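Local coordinates for heme-binding protein A / AI-2 binding protein A (Helicobacter pylori SS1, PDB 6OFQ), which binds peptides in the periplasm and probably delivers them to an ABC transporter for uptake, as a type II substrate-binding protein, at residues A[302-307]-A[367-372]. Numbering follows the deposited sequence.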
loop_
_atom_site.group_PDB
_atom_site.type_symbol
_atom_site.label_atom_id
_atom_site.label_comp_id
_atom_site.label_asym_id
_atom_site.label_seq_id
_atom_site.Cartn_x
_atom_site.Cartn_y
_atom_site.Cartn_z
ATOM N N LYS A 302 -5.832 -3.383 -24.203
ATOM C CA LYS A 302 -4.897 -3.612 -25.299
ATOM C C LYS A 302 -5.255 -4.877 -26.052
ATOM O O LYS A 302 -6.019 -5.718 -25.606
ATOM C CB LYS A 302 -3.460 -3.678 -24.793
ATOM C CG LYS A 302 -2.969 -2.304 -24.389
ATOM C CD LYS A 302 -1.511 -2.314 -23.971
ATOM C CE LYS A 302 -1.037 -0.898 -23.757
ATOM N NZ LYS A 302 0.336 -0.834 -23.234
ATOM N N LYS A 303 -4.709 -4.968 -27.270
ATOM C CA LYS A 303 -4.826 -6.133 -28.122
ATOM C C LYS A 303 -4.527 -7.419 -27.380
ATOM O O LYS A 303 -3.669 -7.430 -26.526
ATOM C CB LYS A 303 -3.943 -6.006 -29.387
ATOM C CG LYS A 303 -4.041 -7.178 -30.363
ATOM C CD LYS A 303 -3.185 -6.844 -31.596
ATOM C CE LYS A 303 -3.498 -7.845 -32.706
ATOM N NZ LYS A 303 -2.490 -7.726 -33.800
ATOM N N TYR A 304 -5.276 -8.474 -27.645
ATOM C CA TYR A 304 -5.146 -9.802 -27.063
ATOM C C TYR A 304 -5.838 -9.843 -25.689
ATOM O O TYR A 304 -6.753 -10.641 -25.432
ATOM C CB TYR A 304 -3.723 -10.359 -26.963
ATOM C CG TYR A 304 -2.949 -10.207 -28.260
ATOM C CD1 TYR A 304 -3.371 -10.890 -29.387
ATOM C CD2 TYR A 304 -1.825 -9.403 -28.335
ATOM C CE1 TYR A 304 -2.627 -10.805 -30.559
ATOM C CE2 TYR A 304 -1.080 -9.288 -29.508
ATOM C CZ TYR A 304 -1.534 -9.986 -30.609
ATOM O OH TYR A 304 -0.788 -9.858 -31.797
ATOM N N PHE A 305 -5.391 -8.953 -24.816
ATOM C CA PHE A 305 -5.882 -8.969 -23.428
ATOM C C PHE A 305 -7.287 -8.380 -23.256
ATOM O O PHE A 305 -7.889 -8.556 -22.200
ATOM C CB PHE A 305 -4.880 -8.227 -22.549
ATOM C CG PHE A 305 -3.499 -8.798 -22.640
ATOM C CD1 PHE A 305 -3.219 -10.014 -22.044
ATOM C CD2 PHE A 305 -2.516 -8.171 -23.378
ATOM C CE1 PHE A 305 -1.984 -10.613 -22.227
ATOM C CE2 PHE A 305 -1.295 -8.762 -23.561
ATOM C CZ PHE A 305 -1.009 -9.983 -23.003
ATOM N N ASN A 306 -7.785 -7.694 -24.270
ATOM C CA ASN A 306 -9.188 -7.301 -24.387
ATOM C C ASN A 306 -10.110 -8.409 -24.791
ATOM O O ASN A 306 -11.319 -8.194 -24.814
ATOM C CB ASN A 306 -9.343 -6.117 -25.319
ATOM C CG ASN A 306 -9.060 -6.450 -26.768
ATOM O OD1 ASN A 306 -8.761 -7.573 -27.147
ATOM N ND2 ASN A 306 -8.984 -5.380 -27.560
ATOM N N ASN A 307 -9.640 -9.640 -24.923
ATOM C CA ASN A 307 -10.450 -10.813 -25.257
ATOM C C ASN A 307 -10.477 -11.715 -24.039
ATOM O O ASN A 307 -9.449 -12.332 -23.689
ATOM C CB ASN A 307 -9.842 -11.508 -26.461
ATOM C CG ASN A 307 -10.717 -12.636 -26.973
ATOM O OD1 ASN A 307 -11.407 -13.293 -26.241
ATOM N ND2 ASN A 307 -10.753 -12.790 -28.285
ATOM N N ALA A 367 -10.343 -18.170 -29.597
ATOM C CA ALA A 367 -10.218 -16.734 -29.731
ATOM C C ALA A 367 -9.656 -16.233 -31.033
ATOM O O ALA A 367 -9.603 -15.025 -31.236
ATOM C CB ALA A 367 -9.282 -16.216 -28.645
ATOM N N GLY A 368 -9.127 -17.187 -31.812
ATOM C CA GLY A 368 -8.575 -16.817 -33.110
ATOM C C GLY A 368 -7.046 -16.677 -33.122
ATOM O O GLY A 368 -6.508 -16.072 -34.056
ATOM N N TYR A 369 -6.348 -17.288 -32.156
ATOM C CA TYR A 369 -4.873 -17.196 -32.046
ATOM C C TYR A 369 -4.267 -18.577 -31.910
ATOM O O TYR A 369 -3.636 -18.940 -30.918
ATOM C CB TYR A 369 -4.391 -16.271 -30.924
ATOM C CG TYR A 369 -4.970 -14.908 -31.018
ATOM C CD1 TYR A 369 -4.529 -14.041 -32.002
ATOM C CD2 TYR A 369 -5.974 -14.471 -30.161
ATOM C CE1 TYR A 369 -5.089 -12.790 -32.149
ATOM C CE2 TYR A 369 -6.540 -13.242 -30.301
ATOM C CZ TYR A 369 -6.091 -12.398 -31.271
ATOM O OH TYR A 369 -6.672 -11.173 -31.376
ATOM N N PRO A 370 -4.488 -19.405 -32.939
ATOM C CA PRO A 370 -4.024 -20.771 -32.822
ATOM C C PRO A 370 -2.509 -20.917 -32.894
ATOM O O PRO A 370 -2.050 -22.038 -32.684
ATOM C CB PRO A 370 -4.612 -21.449 -34.050
ATOM C CG PRO A 370 -4.675 -20.359 -35.040
ATOM C CD PRO A 370 -5.128 -19.161 -34.244
ATOM N N ASN A 371 -1.777 -19.911 -33.351
ATOM C CA ASN A 371 -0.293 -19.929 -33.235
ATOM C C ASN A 371 0.193 -18.927 -32.174
ATOM O O ASN A 371 1.319 -18.393 -32.235
ATOM C CB ASN A 371 0.366 -19.705 -34.592
ATOM C CG ASN A 371 -0.210 -20.597 -35.678
ATOM O OD1 ASN A 371 -0.756 -20.095 -36.654
ATOM N ND2 ASN A 371 -0.125 -21.907 -35.505
ATOM N N GLY A 372 -0.640 -18.619 -31.181
ATOM C CA GLY A 372 -0.251 -17.656 -30.156
ATOM C C GLY A 372 -0.019 -16.247 -30.645
ATOM O O GLY A 372 -0.558 -15.814 -31.660
HETATM O O HOH W 1 -9.344 -10.897 -29.935
#
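Y304 and Y369 face each other from two irregular loops, their CA atoms 8.9 Å apart; at N307 and A367 the CA atoms approach to 7.4 Å. Segment 302-307 forms a type I beta turn from Y304 to N307 that leads into helix 308-317. Segment 367-372 leaves helix 357-366 through a Schellman motif at G368, then makes a type I turn from Y369 to G372 ahead of strand 373-380. The rings meet edge to face, centroids 5.1 Å apart and planes at 74°. The CD1–CE1 edge of Y304 lies over one face of Y369, offset toward the rim, with Y304 CE1 3.5 Å from Y369 CE1. With CG anti to the carbonyl carbon (chi1 -54°), the Y369 ring is carried toward 302-307, offering a face to Y304 and its hydroxyl to a water. K303 CG packs over the centre of one face of Y304, and F373 stacks with the same ring. No direct hydrogen bond joins the loops; the water accepts from N307 ND2 at 2.9 Å and lies 3.0 Å from Y369 OH. N307 ND2 also touches A367 CB at 3.7 Å, while N307 OD1 accepts the bond from L309 N. A367 and Y369 also pack on V310. In this surface contact of a family 5 extracellular solute-binding protein, the asparagine-capped start of helix 308-317 lies beside the Schellman-capped exit of helix 357-366, linked by the tyrosine pair and the water.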